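Local structure of putative glucosidase lplD, ALPHA-GALACTURONIDASE (Bacillus subtilis, 3FEF) at residues C101-S106 and P419-D424; M149-R154 and S394-V399; Y236-E241 and S250-A255. The protein hydrolyses alpha-1,4-linked galacturonides, releasing alpha-D-galacturonate, as a family 4 glycoside hydrolase that depends on NAD(+) and manganese and works as a homotetramer. One frame throughout, in Å; residues are numbered along the deposited sequence.

Contact 1: C101-S106 and P419-D424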
ATOM      1  N   CYS A 101       6.374 -39.485  13.908  1.00 32.96           N
ATOM      2  CA  CYS A 101       6.153 -38.456  14.931  1.00 34.11           C
ATOM      3  C   CYS A 101       4.679 -38.181  15.158  1.00 34.14           C
ATOM      4  O   CYS A 101       4.329 -37.183  15.780  1.00 35.30           O
ATOM      5  CB  CYS A 101       6.812 -37.142  14.539  1.00 32.63           C
ATOM      6  SG  CYS A 101       8.575 -37.276  14.295  1.00 38.40           S
ATOM      7  N   GLY A 102       3.815 -39.034  14.620  1.00 33.41           N
ATOM      8  CA  GLY A 102       2.378 -38.884  14.847  1.00 32.08           C
ATOM      9  C   GLY A 102       1.640 -37.969  13.879  1.00 30.61           C
ATOM     10  O   GLY A 102       0.471 -37.644  14.096  1.00 31.98           O
ATOM     11  N   ILE A 103       2.310 -37.560  12.808  1.00 28.76           N
ATOM     12  CA  ILE A 103       1.714 -36.660  11.832  1.00 27.40           C
ATOM     13  C   ILE A 103       1.221 -37.414  10.606  1.00 29.51           C
ATOM     14  O   ILE A 103       2.019 -38.033   9.899  1.00 28.35           O
ATOM     15  CB  ILE A 103       2.733 -35.601  11.370  1.00 26.74           C
ATOM     16  CG1 ILE A 103       3.148 -34.726  12.560  1.00 23.81           C
ATOM     17  CG2 ILE A 103       2.150 -34.768  10.212  1.00 25.68           C
ATOM     18  CD1 ILE A 103       4.317 -33.826  12.278  1.00 23.34           C
ATOM     19  N   TYR A 104      -0.093 -37.369  10.374  1.00 26.51           N
ATOM     20  CA  TYR A 104      -0.684 -37.946   9.177  1.00 29.72           C
ATOM     21  C   TYR A 104      -1.012 -36.897   8.135  1.00 30.11           C
ATOM     22  O   TYR A 104      -1.344 -35.754   8.457  1.00 32.52           O
ATOM     23  CB  TYR A 104      -1.926 -38.764   9.529  1.00 34.02           C
ATOM     24  CG  TYR A 104      -1.530 -39.986  10.298  1.00 35.42           C
ATOM     25  CD1 TYR A 104      -1.483 -41.226   9.687  1.00 38.48           C
ATOM     26  CD2 TYR A 104      -1.118 -39.887  11.620  1.00 37.00           C
ATOM     27  CE1 TYR A 104      -1.081 -42.342  10.379  1.00 39.83           C
ATOM     28  CE2 TYR A 104      -0.717 -41.001  12.321  1.00 39.29           C
ATOM     29  CZ  TYR A 104      -0.701 -42.219  11.690  1.00 38.73           C
ATOM     30  OH  TYR A 104      -0.305 -43.331  12.366  1.00 44.20           O
ATOM     31  N   GLN A 105      -0.900 -37.307   6.885  1.00 27.33           N
ATOM     32  CA  GLN A 105      -1.154 -36.450   5.753  1.00 29.23           C
ATOM     33  C   GLN A 105      -1.999 -37.225   4.757  1.00 28.48           C
ATOM     34  O   GLN A 105      -1.761 -38.406   4.513  1.00 28.57           O
ATOM     35  CB  GLN A 105       0.169 -36.049   5.098  1.00 27.68           C
ATOM     36  CG  GLN A 105       1.054 -35.175   5.969  1.00 27.84           C
ATOM     37  CD  GLN A 105       2.392 -34.894   5.312  1.00 29.24           C
ATOM     38  OE1 GLN A 105       2.601 -33.822   4.740  1.00 30.01           O
ATOM     39  NE2 GLN A 105       3.297 -35.866   5.372  1.00 26.33           N
ATOM     40  N   SER A 106      -2.981 -36.564   4.172  1.00 27.23           N
ATOM     41  CA  SER A 106      -3.845 -37.243   3.227  1.00 27.62           C
ATOM     42  C   SER A 106      -3.286 -37.167   1.810  1.00 27.76           C
ATOM     43  O   SER A 106      -3.498 -38.066   1.010  1.00 26.98           O
ATOM     44  CB  SER A 106      -5.255 -36.652   3.285  1.00 30.10           C
ATOM     45  OG  SER A 106      -5.208 -35.241   3.170  1.00 28.67           O
ATOM     46  N   PRO A 419       0.822 -25.675  10.331  1.00 29.69           N
ATOM     47  CA  PRO A 419      -0.202 -26.182  11.249  1.00 28.33           C
ATOM     48  C   PRO A 419      -0.100 -27.690  11.535  1.00 29.84           C
ATOM     49  O   PRO A 419      -0.522 -28.131  12.597  1.00 27.95           O
ATOM     50  CB  PRO A 419      -1.511 -25.889  10.513  1.00 29.17           C
ATOM     51  CG  PRO A 419      -1.187 -24.687   9.663  1.00 29.49           C
ATOM     52  CD  PRO A 419       0.258 -24.832   9.263  1.00 28.35           C
ATOM     53  N   LEU A 420       0.425 -28.489  10.612  1.00 27.77           N
ATOM     54  CA  LEU A 420       0.434 -29.933  10.882  1.00 29.20           C
ATOM     55  C   LEU A 420       1.614 -30.368  11.737  1.00 29.92           C
ATOM     56  O   LEU A 420       1.645 -31.492  12.220  1.00 29.26           O
ATOM     57  CB  LEU A 420       0.379 -30.768   9.603  1.00 28.79           C
ATOM     58  CG  LEU A 420      -0.918 -30.710   8.801  1.00 30.41           C
ATOM     59  CD1 LEU A 420      -0.768 -31.629   7.602  1.00 28.56           C
ATOM     60  CD2 LEU A 420      -2.130 -31.102   9.676  1.00 28.06           C
ATOM     61  N   VAL A 421       2.578 -29.473  11.935  1.00 30.80           N
ATOM     62  CA  VAL A 421       3.784 -29.824  12.680  1.00 32.49           C
ATOM     63  C   VAL A 421       3.684 -29.401  14.144  1.00 33.82           C
ATOM     64  O   VAL A 421       4.179 -28.356  14.537  1.00 35.27           O
ATOM     65  CB  VAL A 421       5.034 -29.264  11.991  1.00 32.12           C
ATOM     66  CG1 VAL A 421       6.291 -29.654  12.741  1.00 29.85           C
ATOM     67  CG2 VAL A 421       5.087 -29.760  10.532  1.00 29.71           C
ATOM     68  N   GLN A 422       3.029 -30.234  14.942  1.00 38.73           N
ATOM     69  CA  GLN A 422       2.776 -29.936  16.358  1.00 43.12           C
ATOM     70  C   GLN A 422       3.606 -30.818  17.284  1.00 41.38           C
ATOM     71  O   GLN A 422       3.080 -31.410  18.216  1.00 42.85           O
ATOM     72  CB  GLN A 422       1.292 -30.133  16.686  1.00 44.29           C
ATOM     73  CG  GLN A 422       0.378 -29.048  16.148  1.00 49.24           C
ATOM     74  CD  GLN A 422      -0.818 -28.823  17.059  1.00 53.20           C
ATOM     75  OE1 GLN A 422      -1.553 -27.841  16.918  1.00 54.06           O
ATOM     76  NE2 GLN A 422      -1.018 -29.742  18.007  1.00 54.59           N
ATOM     77  N   ILE A 423       4.898 -30.905  17.020  1.00 39.72           N
ATOM     78  CA  ILE A 423       5.769 -31.775  17.784  1.00 39.12           C
ATOM     79  C   ILE A 423       6.883 -30.910  18.368  1.00 39.30           C
ATOM     80  O   ILE A 423       7.027 -29.767  17.964  1.00 38.78           O
ATOM     81  CB  ILE A 423       6.352 -32.885  16.892  1.00 36.06           C
ATOM     82  CG1 ILE A 423       7.103 -32.276  15.710  1.00 35.68           C
ATOM     83  CG2 ILE A 423       5.228 -33.811  16.401  1.00 35.11           C
ATOM     84  CD1 ILE A 423       7.619 -33.315  14.692  1.00 35.04           C
ATOM     85  N   ASP A 424       7.645 -31.448  19.316  1.00 36.44           N
ATOM     86  CA  ASP A 424       8.733 -30.704  19.921  1.00 38.62           C
ATOM     87  C   ASP A 424       9.666 -30.276  18.833  1.00 37.36           C
ATOM     88  O   ASP A 424       9.697 -30.892  17.770  1.00 38.65           O
ATOM     89  CB  ASP A 424       9.500 -31.550  20.938  1.00 41.16           C
ATOM     90  CG  ASP A 424       8.720 -31.769  22.205  1.00 46.91           C
ATOM     91  OD1 ASP A 424       7.626 -31.166  22.329  1.00 47.99           O
ATOM     92  OD2 ASP A 424       9.196 -32.536  23.077  1.00 51.03           O
TER

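Contact 2: M149-R154 and S394-V399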
HETATM    1  N   MSE A 149       1.397 -25.943  -5.933  1.00 26.53           N
HETATM    2  CA  MSE A 149       1.032 -24.943  -6.931  1.00 26.10           C
HETATM    3  C   MSE A 149       1.558 -23.535  -6.622  1.00 25.17           C
HETATM    4  O   MSE A 149       2.156 -22.889  -7.472  1.00 24.64           O
HETATM    5  CB  MSE A 149      -0.478 -24.886  -7.010  1.00 27.68           C
HETATM    6  CG  MSE A 149      -0.964 -23.725  -7.820  1.00 34.73           C
HETATM    7 SE   MSE A 149      -1.306 -24.366  -9.593  1.00 42.60          SE
HETATM    8  CE  MSE A 149      -3.067 -25.000  -9.340  1.00 31.53           C
ATOM      9  N   SER A 150       1.316 -23.079  -5.401  1.00 23.19           N
ATOM     10  CA  SER A 150       1.690 -21.744  -4.980  1.00 25.48           C
ATOM     11  C   SER A 150       3.201 -21.508  -4.986  1.00 26.11           C
ATOM     12  O   SER A 150       3.661 -20.441  -5.359  1.00 30.85           O
ATOM     13  CB  SER A 150       1.107 -21.467  -3.598  1.00 25.38           C
ATOM     14  OG  SER A 150      -0.305 -21.656  -3.621  1.00 28.45           O
ATOM     15  N   VAL A 151       3.971 -22.504  -4.583  1.00 23.66           N
ATOM     16  CA  VAL A 151       5.413 -22.388  -4.611  1.00 21.94           C
ATOM     17  C   VAL A 151       5.977 -22.427  -6.027  1.00 22.01           C
ATOM     18  O   VAL A 151       6.754 -21.562  -6.393  1.00 20.44           O
ATOM     19  CB  VAL A 151       6.081 -23.494  -3.749  1.00 25.93           C
ATOM     20  CG1 VAL A 151       7.590 -23.553  -4.044  1.00 24.85           C
ATOM     21  CG2 VAL A 151       5.792 -23.238  -2.230  1.00 21.67           C
ATOM     22  N   CYS A 152       5.577 -23.416  -6.829  1.00 21.36           N
ATOM     23  CA  CYS A 152       6.086 -23.546  -8.191  1.00 23.73           C
ATOM     24  C   CYS A 152       5.759 -22.321  -8.995  1.00 23.68           C
ATOM     25  O   CYS A 152       6.612 -21.733  -9.656  1.00 23.46           O
ATOM     26  CB  CYS A 152       5.461 -24.758  -8.901  1.00 27.24           C
ATOM     27  SG  CYS A 152       5.908 -26.308  -8.150  1.00 37.68           S
ATOM     28  N   THR A 153       4.499 -21.926  -8.956  1.00 21.89           N
ATOM     29  CA  THR A 153       4.111 -20.776  -9.737  1.00 23.65           C
ATOM     30  C   THR A 153       4.872 -19.543  -9.255  1.00 24.40           C
ATOM     31  O   THR A 153       5.260 -18.702 -10.054  1.00 22.14           O
ATOM     32  CB  THR A 153       2.590 -20.577  -9.664  1.00 24.64           C
ATOM     33  OG1 THR A 153       1.962 -21.827  -9.995  1.00 27.16           O
ATOM     34  CG2 THR A 153       2.149 -19.528 -10.644  1.00 23.79           C
ATOM     35  N   ARG A 154       5.084 -19.435  -7.945  1.00 22.66           N
ATOM     36  CA  ARG A 154       5.738 -18.252  -7.419  1.00 23.11           C
ATOM     37  C   ARG A 154       7.186 -18.190  -7.867  1.00 21.82           C
ATOM     38  O   ARG A 154       7.720 -17.109  -8.070  1.00 24.69           O
ATOM     39  CB  ARG A 154       5.688 -18.232  -5.899  1.00 22.29           C
ATOM     40  CG  ARG A 154       6.354 -17.011  -5.322  1.00 24.46           C
ATOM     41  CD  ARG A 154       5.548 -15.710  -5.540  1.00 22.59           C
ATOM     42  NE  ARG A 154       6.084 -14.725  -4.604  1.00 25.89           N
ATOM     43  CZ  ARG A 154       6.815 -13.675  -4.951  1.00 25.46           C
ATOM     44  NH1 ARG A 154       7.046 -13.404  -6.225  1.00 28.17           N
ATOM     45  NH2 ARG A 154       7.295 -12.885  -4.019  1.00 27.00           N
ATOM     46  N   SER A 394       2.951 -17.082   4.229  1.00 20.81           N
ATOM     47  CA  SER A 394       4.268 -16.914   4.877  1.00 24.36           C
ATOM     48  C   SER A 394       5.182 -18.087   4.580  1.00 23.54           C
ATOM     49  O   SER A 394       6.320 -17.918   4.175  1.00 25.48           O
ATOM     50  CB  SER A 394       4.126 -16.885   6.400  1.00 25.13           C
ATOM     51  OG  SER A 394       3.922 -15.586   6.831  1.00 33.12           O
ATOM     52  N   ASN A 395       4.677 -19.283   4.845  1.00 21.39           N
ATOM     53  CA  ASN A 395       5.426 -20.520   4.625  1.00 24.42           C
ATOM     54  C   ASN A 395       5.812 -20.773   3.177  1.00 26.21           C
ATOM     55  O   ASN A 395       6.963 -21.156   2.868  1.00 26.83           O
ATOM     56  CB  ASN A 395       4.640 -21.697   5.200  1.00 23.22           C
ATOM     57  CG  ASN A 395       4.469 -21.568   6.689  1.00 26.30           C
ATOM     58  OD1 ASN A 395       5.123 -20.716   7.316  1.00 23.12           O
ATOM     59  ND2 ASN A 395       3.569 -22.362   7.266  1.00 23.90           N
ATOM     60  N   GLN A 396       4.852 -20.563   2.288  1.00 27.08           N
ATOM     61  CA  GLN A 396       5.101 -20.679   0.848  1.00 26.12           C
ATOM     62  C   GLN A 396       6.154 -19.678   0.339  1.00 24.68           C
ATOM     63  O   GLN A 396       7.048 -20.055  -0.408  1.00 25.49           O
ATOM     64  CB  GLN A 396       3.774 -20.576   0.078  1.00 25.33           C
ATOM     65  CG  GLN A 396       2.853 -21.780   0.381  1.00 23.00           C
ATOM     66  CD  GLN A 396       1.399 -21.584  -0.088  1.00 27.27           C
ATOM     67  OE1 GLN A 396       1.024 -20.510  -0.549  1.00 28.54           O
ATOM     68  NE2 GLN A 396       0.576 -22.623   0.068  1.00 24.68           N
ATOM     69  N   GLU A 397       6.069 -18.417   0.757  1.00 25.03           N
ATOM     70  CA  GLU A 397       7.090 -17.422   0.403  1.00 24.95           C
ATOM     71  C   GLU A 397       8.478 -17.825   0.913  1.00 23.35           C
ATOM     72  O   GLU A 397       9.462 -17.692   0.209  1.00 25.44           O
ATOM     73  CB  GLU A 397       6.740 -16.015   0.957  1.00 28.46           C
ATOM     74  CG  GLU A 397       5.543 -15.307   0.314  1.00 28.51           C
ATOM     75  CD  GLU A 397       5.734 -15.031  -1.182  1.00 36.55           C
ATOM     76  OE1 GLU A 397       6.655 -14.248  -1.541  1.00 37.60           O
ATOM     77  OE2 GLU A 397       4.952 -15.586  -2.005  1.00 35.56           O
ATOM     78  N   ALA A 398       8.557 -18.284   2.152  1.00 24.89           N
ATOM     79  CA  ALA A 398       9.834 -18.700   2.744  1.00 23.99           C
ATOM     80  C   ALA A 398      10.421 -19.897   2.007  1.00 25.27           C
ATOM     81  O   ALA A 398      11.638 -19.963   1.765  1.00 24.68           O
ATOM     82  CB  ALA A 398       9.654 -19.023   4.203  1.00 22.55           C
ATOM     83  N   VAL A 399       9.561 -20.844   1.637  1.00 25.64           N
ATOM     84  CA  VAL A 399      10.017 -22.012   0.883  1.00 24.30           C
ATOM     85  C   VAL A 399      10.620 -21.598  -0.456  1.00 27.86           C
ATOM     86  O   VAL A 399      11.691 -22.074  -0.832  1.00 28.34           O
ATOM     87  CB  VAL A 399       8.906 -23.078   0.696  1.00 24.71           C
ATOM     88  CG1 VAL A 399       9.349 -24.168  -0.289  1.00 22.68           C
ATOM     89  CG2 VAL A 399       8.544 -23.729   2.063  1.00 25.97           C
TER
HETATM   90  O   HOH W   1      -1.619 -23.509  -1.811  1.00 23.25           O

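Contact 3: Y236-E241 and S250-A255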
ATOM      1  N   TYR A 236     -22.943 -36.008   2.609  1.00 34.53           N
ATOM      2  CA  TYR A 236     -23.759 -36.037   1.421  1.00 36.06           C
ATOM      3  C   TYR A 236     -22.943 -36.546   0.249  1.00 37.70           C
ATOM      4  O   TYR A 236     -21.826 -36.076   0.004  1.00 39.51           O
ATOM      5  CB  TYR A 236     -24.316 -34.650   1.106  1.00 38.07           C
ATOM      6  CG  TYR A 236     -25.148 -34.662  -0.149  1.00 39.85           C
ATOM      7  CD1 TYR A 236     -26.528 -34.773  -0.085  1.00 40.47           C
ATOM      8  CD2 TYR A 236     -24.548 -34.608  -1.402  1.00 40.10           C
ATOM      9  CE1 TYR A 236     -27.290 -34.809  -1.231  1.00 41.59           C
ATOM     10  CE2 TYR A 236     -25.299 -34.644  -2.552  1.00 41.88           C
ATOM     11  CZ  TYR A 236     -26.670 -34.744  -2.459  1.00 43.63           C
ATOM     12  OH  TYR A 236     -27.428 -34.782  -3.602  1.00 48.44           O
ATOM     13  N   GLU A 237     -23.501 -37.503  -0.480  1.00 36.81           N
ATOM     14  CA  GLU A 237     -22.773 -38.145  -1.564  1.00 38.35           C
ATOM     15  C   GLU A 237     -23.360 -37.805  -2.939  1.00 38.93           C
ATOM     16  O   GLU A 237     -24.577 -37.805  -3.132  1.00 37.20           O
ATOM     17  CB  GLU A 237     -22.754 -39.663  -1.355  1.00 40.99           C
ATOM     18  CG  GLU A 237     -21.816 -40.125  -0.247  1.00 44.23           C
ATOM     19  CD  GLU A 237     -22.106 -41.540   0.230  1.00 47.52           C
ATOM     20  OE1 GLU A 237     -23.274 -41.834   0.571  1.00 50.38           O
ATOM     21  OE2 GLU A 237     -21.163 -42.358   0.279  1.00 48.92           O
ATOM     22  N   LEU A 238     -22.486 -37.523  -3.894  1.00 38.74           N
ATOM     23  CA  LEU A 238     -22.925 -37.191  -5.240  1.00 43.11           C
ATOM     24  C   LEU A 238     -23.744 -38.340  -5.838  1.00 44.65           C
ATOM     25  O   LEU A 238     -23.519 -39.512  -5.517  1.00 43.49           O
ATOM     26  CB  LEU A 238     -21.719 -36.850  -6.131  1.00 42.27           C
ATOM     27  CG  LEU A 238     -20.840 -35.689  -5.647  1.00 41.94           C
ATOM     28  CD1 LEU A 238     -19.575 -35.526  -6.509  1.00 41.36           C
ATOM     29  CD2 LEU A 238     -21.643 -34.411  -5.610  1.00 39.96           C
ATOM     30  N   GLU A 239     -24.700 -37.991  -6.693  1.00 45.66           N
ATOM     31  CA  GLU A 239     -25.533 -38.978  -7.387  1.00 49.50           C
ATOM     32  C   GLU A 239     -24.720 -40.175  -7.880  1.00 48.65           C
ATOM     33  O   GLU A 239     -23.708 -40.010  -8.564  1.00 46.28           O
ATOM     34  CB  GLU A 239     -26.258 -38.332  -8.578  1.00 49.62           C
ATOM     35  N   GLY A 240     -25.170 -41.376  -7.521  1.00 48.78           N
ATOM     36  CA  GLY A 240     -24.547 -42.608  -8.004  1.00 51.20           C
ATOM     37  C   GLY A 240     -23.125 -42.839  -7.520  1.00 52.06           C
ATOM     38  O   GLY A 240     -22.334 -43.507  -8.183  1.00 52.20           O
ATOM     39  N   GLU A 241     -22.796 -42.287  -6.357  1.00 51.61           N
ATOM     40  CA  GLU A 241     -21.457 -42.439  -5.793  1.00 49.71           C
ATOM     41  C   GLU A 241     -21.511 -42.900  -4.348  1.00 48.00           C
ATOM     42  O   GLU A 241     -22.526 -42.745  -3.658  1.00 46.02           O
ATOM     43  CB  GLU A 241     -20.701 -41.116  -5.826  1.00 51.99           C
ATOM     44  CG  GLU A 241     -19.966 -40.818  -7.097  1.00 53.73           C
ATOM     45  CD  GLU A 241     -18.770 -39.943  -6.824  1.00 55.16           C
ATOM     46  OE1 GLU A 241     -18.441 -39.768  -5.623  1.00 55.18           O
ATOM     47  OE2 GLU A 241     -18.163 -39.436  -7.794  1.00 55.72           O
ATOM     48  N   SER A 250     -15.639 -38.560  -1.184  1.00 26.63           N
ATOM     49  CA  SER A 250     -15.960 -38.167   0.176  1.00 27.46           C
ATOM     50  C   SER A 250     -17.448 -37.944   0.293  1.00 24.86           C
ATOM     51  O   SER A 250     -18.166 -38.038  -0.687  1.00 27.31           O
ATOM     52  CB  SER A 250     -15.219 -36.879   0.545  1.00 28.83           C
ATOM     53  OG  SER A 250     -16.068 -35.740   0.417  1.00 29.11           O
ATOM     54  N   ALA A 251     -17.909 -37.662   1.499  1.00 22.85           N
ATOM     55  CA  ALA A 251     -19.283 -37.234   1.690  1.00 25.34           C
ATOM     56  C   ALA A 251     -19.339 -35.769   2.159  1.00 24.44           C
ATOM     57  O   ALA A 251     -20.320 -35.349   2.755  1.00 26.10           O
ATOM     58  CB  ALA A 251     -19.996 -38.156   2.694  1.00 26.76           C
ATOM     59  N   HIS A 252     -18.270 -35.011   1.921  1.00 22.00           N
ATOM     60  CA  HIS A 252     -18.282 -33.572   2.186  1.00 24.24           C
ATOM     61  C   HIS A 252     -18.504 -33.164   3.644  1.00 25.29           C
ATOM     62  O   HIS A 252     -18.871 -32.015   3.916  1.00 26.17           O
ATOM     63  CB  HIS A 252     -19.337 -32.922   1.310  1.00 24.68           C
ATOM     64  CG  HIS A 252     -19.220 -33.317  -0.120  1.00 26.78           C
ATOM     65  ND1 HIS A 252     -19.958 -34.346  -0.668  1.00 27.11           N
ATOM     66  CD2 HIS A 252     -18.408 -32.866  -1.105  1.00 25.99           C
ATOM     67  CE1 HIS A 252     -19.631 -34.484  -1.940  1.00 27.19           C
ATOM     68  NE2 HIS A 252     -18.695 -33.598  -2.231  1.00 27.90           N
ATOM     69  N   ARG A 253     -18.310 -34.099   4.572  1.00 21.92           N
ATOM     70  CA  ARG A 253     -18.399 -33.785   5.992  1.00 22.10           C
ATOM     71  C   ARG A 253     -17.412 -32.697   6.406  1.00 23.31           C
ATOM     72  O   ARG A 253     -17.716 -31.867   7.264  1.00 21.16           O
ATOM     73  CB  ARG A 253     -18.176 -35.042   6.839  1.00 23.89           C
ATOM     74  CG  ARG A 253     -19.334 -36.043   6.722  1.00 27.28           C
ATOM     75  CD  ARG A 253     -19.524 -36.837   8.012  1.00 27.54           C
ATOM     76  NE  ARG A 253     -19.960 -35.990   9.116  1.00 28.16           N
ATOM     77  CZ  ARG A 253     -19.387 -36.010  10.313  1.00 30.25           C
ATOM     78  NH1 ARG A 253     -18.376 -36.843  10.542  1.00 28.17           N
ATOM     79  NH2 ARG A 253     -19.829 -35.224  11.279  1.00 28.55           N
ATOM     80  N   VAL A 254     -16.224 -32.714   5.812  1.00 22.44           N
ATOM     81  CA  VAL A 254     -15.210 -31.731   6.170  1.00 23.44           C
ATOM     82  C   VAL A 254     -15.638 -30.346   5.672  1.00 23.42           C
ATOM     83  O   VAL A 254     -15.514 -29.353   6.386  1.00 22.87           O
ATOM     84  CB  VAL A 254     -13.816 -32.085   5.600  1.00 24.61           C
ATOM     85  CG1 VAL A 254     -12.801 -30.966   5.956  1.00 24.57           C
ATOM     86  CG2 VAL A 254     -13.331 -33.447   6.142  1.00 24.84           C
ATOM     87  N   ALA A 255     -16.161 -30.288   4.449  1.00 22.71           N
ATOM     88  CA  ALA A 255     -16.653 -29.043   3.900  1.00 22.78           C
ATOM     89  C   ALA A 255     -17.822 -28.488   4.713  1.00 24.86           C
ATOM     90  O   ALA A 255     -17.908 -27.277   4.927  1.00 24.06           O
ATOM     91  CB  ALA A 255     -17.057 -29.217   2.419  1.00 21.28           C
TER

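Contact 1: C101-S106 and P419-D424
Ile103, buried, pushes its longer branch against the 419-424 loop and has the largest area covered across this contact. With CG1 anti to its own carbonyl carbon (chi1 -63°), the chain ends in CD1, which rests 3.5 Å from Leu420 O and also meets Val421 CA and Ile423 CD1. CG1 and CG2 of Ile103 gather round the same oxygen, CG2 lying loosely by Leu420 CB as well. Pro113 of helix 112-136 packs against Ile103, Leu420 and Val421. A sparser contact joins Leu420 CD1 to Gln105 CG, 4.3 Å apart; Gln105 is nonetheless buried, its amide engaged by Asp94 O and Gly114 N. On the more open side, Cys101 and Ile423 are both partly exposed: Ile423 sets its CG2 3.5 Å from Cys101 O and its CD1 against Cys101 CB, with the sulfur slightly farther off. Gln422 sends its end away from the 101-106 loop, and it packs on Gln422 of the second subunit. The two loops run in opposite directions, yet their CA atoms come no closer than 6.9 Å, between Ile103 and Leu420, too far apart for strand-like pairing. The contact thus joins a loop of the N-terminal Rossmann-type region to the one leading into helix 425-435 by van der Waals contact, methyl groups against methyls and carbonyl oxygens, with no hydrogen bond between the loops to fix their register.

Contact 2: M149-R154 and S394-V399
Arg154 and Glu397 meet in a salt bridge at one end of the crossing between helices 149-159 and 383-405. Followed outward, the arginine first leaves its helix with CG anti to the backbone N (chi1 -180°) and then bends at chi2; the two side chains cross at about a right angle. CB makes no close approach to the other helix; CG comes 3.9 Å from Glu397 OE2, and CD passes the same oxygen more closely. NE donates to OE2 of Glu397 at 3.0 Å, with a weak second bond to OE1. CZ lies nearest OE1, and NH2 reaches Glu397 OE1 at 2.9 Å. The grip is therefore side-on, one nitrogen to each oxygen, both oxygens using their syn lone pairs, with guanidinium and carboxylate planes only 18° apart. Glu397 folds back at its own chi2 to present the carboxylate. A leucine in place of Arg154 would probably leave the Glu397 carboxylate without its positive mate and free to turn. Away from the salt bridge the contact is apolar: Val151 CG2 sits over the backbone at Gln396, 3.9 Å from Gln396 O, and 4.2 Å from Val399 CG1, the two valines crossing at about a right angle. Gln396 stretches out to Ser150, its OE1 3.2 Å from Ser150 CB. A water bridges the polar ends, donating to Ser150 OG and held weakly by Gln396 NE2. The helix segments cross at -42° with axes 9.2 Å apart, a close helix-helix packing that joins the Rossmann-type and C-terminal regions of the family 4 fold near the bound magnesium ion, where Met149, a selenomethionine, touches the metal ligand Cys169.

Contact 3: Y236-E241 and S250-A255
Tyr236 and His252 are joined where an ST turn at Ser250 leads the chain into helix 253-262, and three kinds of interaction hold the 236-241 loop against it. The backbone bond comes first: Tyr236 N donates to Ala251 O at 2.7 Å, nearly straight at 168°. The second bond involves a side chain. His252 directs ND1 at Tyr236 O, so the two neighbouring polar groups of Tyr236 are both taken by the 250-255 segment. ND1 must therefore carry a proton. The ST turn itself supports the histidine, because Ser250 OG accepts from His252 N at 2.8 Å and also lies over one face of the imidazole, toward its rim. His252 occupies the N-cap position with positive phi, and its CG stands anti to the carbonyl carbon (chi1 -50°), which turns the ring toward the loop. The apolar contacts are lighter. Leu238 brings CG to the edge of the imidazole, 4.1 Å from His252 CE1, while Glu237 lays its CG 4.0 Å from Ala251 CB and sends its carboxylate to Trp243 N. From Leu238 to Glu241 the loop reverses in a type II beta turn, with Gly240 at its third position, where the positive phi suits glycine. Leu178 touches Tyr236, Leu238 and His252, so the contact packs on helix 171-187, which follows the last strand of the parallel sheet. The histidine bond is short, 2.6 Å from His252 ND1 to Tyr236 O, and the oxygen lies exactly in the ring plane.

From the N terminus, the chain passes through the first strands of the parallel sheet before reaching 101-106, whose partner comes only at 419-424; contact 1 thus closes the longest loop. Within it, 149-154 meets 394-399, and contact 2 closes a second loop. Contact 3, between 236-241 and 250-255, is a short local closure nested inside both, so none of the three cross. Contacts 1 and 2 each tie the Rossmann-type region to the C-terminal region, and both lie beside the second subunit, whereas contact 3 stays within the C-terminal region. Contacts 2 and 3 lie on opposite sides of the chain's centre, their centres about 30 Å apart.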